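Local coordinates for protein putative short-chain oxidoreductase (PDB 2YUT) that binds NADP(+) in a Rossmann-type fold and probably works as an oxidoreductase of the short-chain dehydrogenase/reductase family, at residues Ala136-Gly139 / Ala140-Ala143; Gly14-Ala17 / Arg18-Gly22; Val126-Pro129 / Gly130-Ala133. All coordinates share one frame; numbering follows the deposited sequence.

Interaction 1 (Ala136-Gly139 / Ala140-Ala143); sequences AAKG and ALEA. With NAP (NADP nicotinamide-adenine-dinucleotide phosphate), chain B.
A136 opens this turn of helix 132-153 by accepting the backbone N-H of A140, with A136 O and A140 N 2.9 Å apart. The A140 methyl lies close to the same carbonyl and packs against A140 of the second subunit, so this side of the helix belongs to the dimer interface. A137 O takes the next donor, L141 N, at 3.0 Å, while the A137 methyl packs on H97 of helix 89-107. At K138 the backbone serves the helix and the side chain serves the cofactor. Its carbonyl O receives E142 N at 3.0 Å along a nearly straight bond (168°), and E142 CG comes within 3.1 Å of K138 O. The E142 carboxylate forms a salt bridge with R163 and accepts A121 N. The K138 side chain has CG anti to its carbonyl carbon (-71°), is bent at the second torsion (-57°) and extended after it, and so brings NZ to the nicotinamide ribose of NADP. There NZ donates to O3D at 2.9 Å and to O2D at 3.1 Å, and a third bond runs to the carbonyl of F119. A methionine here would probably leave both ribose hydroxyls and the F119 carbonyl without this partner and let the ribose shift. G139 completes the series, its O accepting A143 N at 3.2 Å. Three bonds thus hold NZ of a buried residue, consistent with the lysine of the YxxxK motif of this family, which positions the cofactor ribose.

Interaction 2 (Gly14-Ala17 / Arg18-Gly22); sequences GAFA and RALKG
F16 and L20, one helical turn apart, meet at the edge of the phenyl ring: L20 CD1 lies near the ring plane, 4.4 Å from F16 CD1, so no face of the ring is stacked by this stretch. V192 and L193 of helix 185-196 also pack on the F16 side chain. The second flat group, the R18 guanidinium, lies obliquely to the G14 carbonyl, with R18 NH1 a long 3.7 Å from G14 O. The aliphatic part comes closer, since R18 CG lies 3.4 Å from G14 O, and the chain then runs extended (second and third torsions -175° and 172°) until NE reaches a salt bridge with E41. G14 has no side chain where R18 passes, and a CB would lie close to NH1. This is the first helix of the Rossmann beta-alpha-beta unit, with the NADP-binding G11 and L12 at its start. The backbone supplies the regular bonds: R18 N to G14 O at 3.1 Å, then A19 N to A15 O at 3.0 Å. At L20, the first residue to leave helical angles, the pattern weakens; L20 N divides itself between F16 O at 3.0 Å and A17 O at 3.3 Å, both weak. The L20 side chain packs on V3 and I5 of strand 2-6. The last helical bonds are thus weak where F16 and L20 also pack apolar neighbours, and the chemistry divides between an apolar inner face against the sheet and helix 185-196 and a salt bridge that ties the solvent side to helix 32-42.

Interaction 3 (Val126-Pro129 / Gly130-Ala133); sequences VQVP and GFAA
V128 and F131 lie side by side and point the same way, the valine branch CG2 reaching the edge of the phenyl ring near its plane, 3.6 Å from F131 CD2. The first torsion of V128 (-52°) sets CG2 between the backbone N and the carbonyl carbon, on the side of the ring. F131 CB rests 3.4 Å from V126 O, a carbonyl placed obliquely to the ring. That same V126 O also takes a weak bond from V128 N at 2.8 Å, closing an inverse gamma turn centred on Q127. The backbone joining the two side chains is held by F131 N donating to V128 O at 3.1 Å. P129 and G130 form the corner between them. G130 has a positive phi of 98°, and a CB there would clash with P129 O, which explains the glycine. The F131 side chain also packs on R79 and L175, near the NADP-binding W172, while P129 lies against R154 of the second subunit. The extended psi of P129 (132°), followed by the positive phi of G130, identifies a type II beta turn from V128 to F131. It delivers F131 to the N-cap position of helix 132-153, the long helix that carries the cofactor-binding K138.

Interactions 1 and 3 adjoin in sequence: 126-133 holds the turn and the first residues of helix 132-153, on which 136-143 lies, their centres about 12 Å apart, and both touch the second subunit. Interaction 2 lies on the opposite side of the chain's centre, with its centre about 26 Å from that of interaction 1, and no other chain touches it. Interaction 1 is largely buried and pairs regular helical bonds with polar contacts to NADP; interaction 2 joins a buried apolar face to an exposed salt-bridged one at a helix end; interaction 3, only partly buried, depends on turn geometry and one valine-phenylalanine contact.

Interaction 1 (Ala136-Gly139 / Ala140-Ala143)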
loop_
_atom_site.group_PDB
_atom_site.type_symbol
_atom_site.label_atom_id
_atom_site.label_comp_id
_atom_site.label_asym_id
_atom_site.label_seq_id
_atom_site.Cartn_x
_atom_site.Cartn_y
_atom_site.Cartn_z
ATOM N N ALA A 136 -5.824 0.025 -1.902
ATOM C CA ALA A 136 -4.654 0.110 -1.040
ATOM C C ALA A 136 -3.470 -0.637 -1.650
ATOM O O ALA A 136 -2.350 -0.125 -1.684
ATOM C CB ALA A 136 -4.974 -0.468 0.338
ATOM N N ALA A 137 -3.722 -1.856 -2.117
ATOM C CA ALA A 137 -2.668 -2.666 -2.715
ATOM C C ALA A 137 -2.030 -1.959 -3.907
ATOM O O ALA A 137 -0.809 -1.972 -4.056
ATOM C CB ALA A 137 -3.224 -4.020 -3.136
ATOM N N LYS A 138 -2.855 -1.341 -4.753
ATOM C CA LYS A 138 -2.341 -0.627 -5.926
ATOM C C LYS A 138 -1.680 0.681 -5.522
ATOM O O LYS A 138 -0.706 1.108 -6.143
ATOM C CB LYS A 138 -3.462 -0.345 -6.934
ATOM C CG LYS A 138 -3.967 -1.585 -7.665
ATOM C CD LYS A 138 -2.839 -2.312 -8.391
ATOM C CE LYS A 138 -3.385 -3.399 -9.320
ATOM N NZ LYS A 138 -2.295 -4.296 -9.824
ATOM N N GLY A 139 -2.216 1.320 -4.484
ATOM C CA GLY A 139 -1.625 2.559 -4.024
ATOM C C GLY A 139 -0.221 2.267 -3.520
ATOM O O GLY A 139 0.706 3.043 -3.743
ATOM N N ALA A 140 -0.067 1.131 -2.848
ATOM C CA ALA A 140 1.225 0.718 -2.306
ATOM C C ALA A 140 2.201 0.352 -3.422
ATOM O O ALA A 140 3.370 0.738 -3.390
ATOM C CB ALA A 140 1.041 -0.472 -1.371
ATOM N N LEU A 141 1.712 -0.389 -4.411
ATOM C CA LEU A 141 2.550 -0.810 -5.520
ATOM C C LEU A 141 3.128 0.378 -6.271
ATOM O O LEU A 141 4.319 0.404 -6.563
ATOM C CB LEU A 141 1.760 -1.692 -6.496
ATOM C CG LEU A 141 2.533 -2.144 -7.745
ATOM C CD1 LEU A 141 3.798 -2.890 -7.323
ATOM C CD2 LEU A 141 1.658 -3.037 -8.615
ATOM N N GLU A 142 2.289 1.363 -6.577
ATOM C CA GLU A 142 2.749 2.534 -7.313
ATOM C C GLU A 142 3.755 3.348 -6.511
ATOM O O GLU A 142 4.724 3.862 -7.067
ATOM C CB GLU A 142 1.568 3.429 -7.715
ATOM C CG GLU A 142 0.485 2.731 -8.532
ATOM C CD GLU A 142 -0.468 3.714 -9.199
ATOM O OE1 GLU A 142 -0.751 4.771 -8.600
ATOM O OE2 GLU A 142 -0.944 3.431 -10.319
ATOM N N ALA A 143 3.530 3.459 -5.205
ATOM C CA ALA A 143 4.434 4.215 -4.350
ATOM C C ALA A 143 5.765 3.483 -4.260
ATOM O O ALA A 143 6.828 4.096 -4.312
ATOM C CB ALA A 143 3.824 4.393 -2.944
HETATM P PA NAP B . -6.274 -12.298 -13.918
HETATM O O1A NAP B . -7.138 -12.769 -12.645
HETATM O O2A NAP B . -6.868 -12.719 -15.207
HETATM O O5B NAP B . -4.805 -12.914 -13.700
HETATM C C5B NAP B . -4.135 -12.753 -12.448
HETATM C C4B NAP B . -2.773 -13.445 -12.486
HETATM O O4B NAP B . -2.132 -13.240 -11.215
HETATM C C3B NAP B . -2.951 -14.957 -12.658
HETATM O O3B NAP B . -1.955 -15.464 -13.551
HETATM C C2B NAP B . -2.696 -15.479 -11.245
HETATM O O2B NAP B . -2.138 -16.793 -11.317
HETATM C C1B NAP B . -1.581 -14.512 -10.849
HETATM N N9A NAP B . -1.335 -14.583 -9.392
HETATM C C8A NAP B . -2.198 -14.234 -8.440
HETATM N N7A NAP B . -1.655 -14.458 -7.245
HETATM C C5A NAP B . -0.437 -14.954 -7.438
HETATM C C6A NAP B . 0.574 -15.392 -6.591
HETATM N N6A NAP B . 0.415 -15.344 -5.272
HETATM N N1A NAP B . 1.707 -15.866 -7.128
HETATM C C2A NAP B . 1.871 -15.920 -8.438
HETATM N N3A NAP B . 0.932 -15.514 -9.273
HETATM C C4A NAP B . -0.228 -15.030 -8.807
HETATM O O3 NAP B . -6.126 -10.701 -13.758
HETATM P PN NAP B . -5.717 -9.731 -14.977
HETATM O O1N NAP B . -6.923 -9.020 -15.458
HETATM O O2N NAP B . -4.893 -10.470 -15.959
HETATM O O5D NAP B . -4.791 -8.627 -14.257
HETATM C C5D NAP B . -3.377 -8.606 -14.468
HETATM C C4D NAP B . -2.736 -7.384 -13.803
HETATM O O4D NAP B . -3.372 -6.219 -14.364
HETATM C C3D NAP B . -3.043 -7.357 -12.304
HETATM O O3D NAP B . -2.054 -6.609 -11.589
HETATM C C2D NAP B . -4.374 -6.610 -12.287
HETATM O O2D NAP B . -4.623 -6.014 -11.011
HETATM C C1D NAP B . -4.025 -5.515 -13.293
HETATM N N1N NAP B . -5.206 -4.751 -13.754
HETATM C C2N NAP B . -6.313 -5.423 -14.289
HETATM C C3N NAP B . -7.421 -4.701 -14.716
HETATM C C7N NAP B . -8.628 -5.432 -15.307
HETATM O O7N NAP B . -9.684 -4.840 -15.523
HETATM N N7N NAP B . -8.437 -6.726 -15.548
HETATM C C4N NAP B . -7.431 -3.314 -14.611
HETATM C C5N NAP B . -6.334 -2.642 -14.082
HETATM C C6N NAP B . -5.221 -3.354 -13.652
HETATM P P2B NAP B . -3.059 -18.114 -11.287
HETATM O O1X NAP B . -4.382 -17.803 -12.151
HETATM O O2X NAP B . -2.223 -19.220 -12.107
HETATM O O3X NAP B . -3.377 -18.550 -9.909
#

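Interaction 2 (Gly14-Ala17 / Arg18-Gly22)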
loop_
_atom_site.group_PDB
_atom_site.type_symbol
_atom_site.label_atom_id
_atom_site.label_comp_id
_atom_site.label_asym_id
_atom_site.label_seq_id
_atom_site.Cartn_x
_atom_site.Cartn_y
_atom_site.Cartn_z
ATOM N N GLY A 14 -1.681 -13.872 -20.608
ATOM C CA GLY A 14 -1.824 -14.715 -21.781
ATOM C C GLY A 14 -1.709 -13.910 -23.068
ATOM O O GLY A 14 -1.120 -14.377 -24.043
ATOM N N ALA A 15 -2.270 -12.702 -23.071
ATOM C CA ALA A 15 -2.216 -11.833 -24.246
ATOM C C ALA A 15 -0.775 -11.418 -24.504
ATOM O O ALA A 15 -0.329 -11.393 -25.647
ATOM C CB ALA A 15 -3.080 -10.604 -24.041
ATOM N N PHE A 16 -0.055 -11.083 -23.436
ATOM C CA PHE A 16 1.345 -10.700 -23.562
ATOM C C PHE A 16 2.168 -11.882 -24.067
ATOM O O PHE A 16 3.051 -11.708 -24.903
ATOM C CB PHE A 16 1.907 -10.239 -22.216
ATOM C CG PHE A 16 1.629 -8.797 -21.906
ATOM C CD1 PHE A 16 2.313 -7.787 -22.574
ATOM C CD2 PHE A 16 0.679 -8.446 -20.950
ATOM C CE1 PHE A 16 2.059 -6.441 -22.293
ATOM C CE2 PHE A 16 0.416 -7.103 -20.662
ATOM C CZ PHE A 16 1.109 -6.101 -21.335
ATOM N N ALA A 17 1.872 -13.077 -23.558
ATOM C CA ALA A 17 2.603 -14.276 -23.961
ATOM C C ALA A 17 2.467 -14.552 -25.458
ATOM O O ALA A 17 3.458 -14.827 -26.133
ATOM C CB ALA A 17 2.122 -15.483 -23.162
ATOM N N ARG A 18 1.242 -14.474 -25.973
ATOM C CA ARG A 18 1.008 -14.721 -27.392
ATOM C C ARG A 18 1.588 -13.603 -28.249
ATOM O O ARG A 18 2.051 -13.852 -29.353
ATOM C CB ARG A 18 -0.489 -14.878 -27.669
ATOM C CG ARG A 18 -1.077 -16.118 -27.008
ATOM C CD ARG A 18 -2.531 -16.346 -27.368
ATOM N NE ARG A 18 -2.984 -17.638 -26.862
ATOM C CZ ARG A 18 -3.541 -17.829 -25.670
ATOM N NH1 ARG A 18 -3.733 -16.806 -24.845
ATOM N NH2 ARG A 18 -3.886 -19.053 -25.293
ATOM N N ALA A 19 1.576 -12.376 -27.731
ATOM C CA ALA A 19 2.108 -11.235 -28.469
ATOM C C ALA A 19 3.632 -11.238 -28.528
ATOM O O ALA A 19 4.222 -10.617 -29.412
ATOM C CB ALA A 19 1.625 -9.927 -27.838
ATOM N N LEU A 20 4.267 -11.947 -27.599
ATOM C CA LEU A 20 5.727 -11.982 -27.540
ATOM C C LEU A 20 6.340 -13.356 -27.806
ATOM O O LEU A 20 7.529 -13.562 -27.560
ATOM C CB LEU A 20 6.179 -11.480 -26.159
ATOM C CG LEU A 20 5.814 -10.026 -25.822
ATOM C CD1 LEU A 20 5.861 -9.790 -24.315
ATOM C CD2 LEU A 20 6.776 -9.092 -26.549
ATOM N N LYS A 21 5.545 -14.286 -28.322
ATOM C CA LYS A 21 6.035 -15.641 -28.571
ATOM C C LYS A 21 7.299 -15.781 -29.431
ATOM O O LYS A 21 7.978 -16.804 -29.373
ATOM C CB LYS A 21 4.914 -16.514 -29.147
ATOM C CG LYS A 21 4.353 -16.055 -30.474
ATOM C CD LYS A 21 3.488 -17.152 -31.088
ATOM C CE LYS A 21 4.285 -18.442 -31.267
ATOM N NZ LYS A 21 3.508 -19.527 -31.933
ATOM N N GLY A 22 7.629 -14.771 -30.223
ATOM C CA GLY A 22 8.839 -14.882 -31.025
ATOM C C GLY A 22 10.135 -14.724 -30.233
ATOM O O GLY A 22 11.224 -14.910 -30.773
#

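Interaction 3 (Val126-Pro129 / Gly130-Ala133)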
loop_
_atom_site.group_PDB
_atom_site.type_symbol
_atom_site.label_atom_id
_atom_site.label_comp_id
_atom_site.label_asym_id
_atom_site.label_seq_id
_atom_site.Cartn_x
_atom_site.Cartn_y
_atom_site.Cartn_z
ATOM N N VAL A 126 -10.523 3.192 -8.649
ATOM C CA VAL A 126 -10.485 2.141 -7.636
ATOM C C VAL A 126 -10.722 2.628 -6.209
ATOM O O VAL A 126 -11.184 1.869 -5.355
ATOM C CB VAL A 126 -9.145 1.372 -7.696
ATOM C CG1 VAL A 126 -8.983 0.720 -9.071
ATOM C CG2 VAL A 126 -7.983 2.313 -7.420
ATOM N N GLN A 127 -10.408 3.890 -5.945
ATOM C CA GLN A 127 -10.601 4.440 -4.607
ATOM C C GLN A 127 -12.061 4.798 -4.375
ATOM O O GLN A 127 -12.422 5.969 -4.260
ATOM C CB GLN A 127 -9.696 5.655 -4.413
ATOM C CG GLN A 127 -8.252 5.251 -4.136
ATOM C CD GLN A 127 -7.273 6.387 -4.333
ATOM O OE1 GLN A 127 -7.641 7.558 -4.252
ATOM N NE2 GLN A 127 -6.012 6.045 -4.577
ATOM N N VAL A 128 -12.888 3.758 -4.297
ATOM C CA VAL A 128 -14.325 3.895 -4.106
ATOM C C VAL A 128 -14.829 2.808 -3.160
ATOM O O VAL A 128 -14.153 1.800 -2.941
ATOM C CB VAL A 128 -15.077 3.760 -5.456
ATOM C CG1 VAL A 128 -14.475 4.701 -6.487
ATOM C CG2 VAL A 128 -15.004 2.321 -5.955
ATOM N N PRO A 129 -16.032 2.997 -2.594
ATOM C CA PRO A 129 -16.632 2.032 -1.668
ATOM C C PRO A 129 -16.609 0.603 -2.205
ATOM O O PRO A 129 -16.988 0.352 -3.350
ATOM C CB PRO A 129 -18.053 2.559 -1.501
ATOM C CG PRO A 129 -17.858 4.046 -1.602
ATOM C CD PRO A 129 -16.913 4.167 -2.775
ATOM N N GLY A 130 -16.161 -0.326 -1.367
ATOM C CA GLY A 130 -16.105 -1.718 -1.768
ATOM C C GLY A 130 -14.740 -2.181 -2.240
ATOM O O GLY A 130 -14.441 -3.370 -2.172
ATOM N N PHE A 131 -13.903 -1.251 -2.700
ATOM C CA PHE A 131 -12.579 -1.608 -3.200
ATOM C C PHE A 131 -11.392 -1.053 -2.411
ATOM O O PHE A 131 -10.293 -0.928 -2.953
ATOM C CB PHE A 131 -12.451 -1.175 -4.663
ATOM C CG PHE A 131 -13.412 -1.869 -5.587
ATOM C CD1 PHE A 131 -13.532 -3.255 -5.571
ATOM C CD2 PHE A 131 -14.183 -1.140 -6.486
ATOM C CE1 PHE A 131 -14.409 -3.905 -6.437
ATOM C CE2 PHE A 131 -15.062 -1.778 -7.358
ATOM C CZ PHE A 131 -15.175 -3.165 -7.332
ATOM N N ALA A 132 -11.598 -0.739 -1.136
ATOM C CA ALA A 132 -10.523 -0.196 -0.309
ATOM C C ALA A 132 -9.282 -1.089 -0.313
ATOM O O ALA A 132 -8.167 -0.614 -0.526
ATOM C CB ALA A 132 -11.013 0.001 1.118
ATOM N N ALA A 133 -9.477 -2.381 -0.080
ATOM C CA ALA A 133 -8.359 -3.316 -0.057
ATOM C C ALA A 133 -7.588 -3.285 -1.385
ATOM O O ALA A 133 -6.368 -3.115 -1.395
ATOM C CB ALA A 133 -8.864 -4.722 0.241
#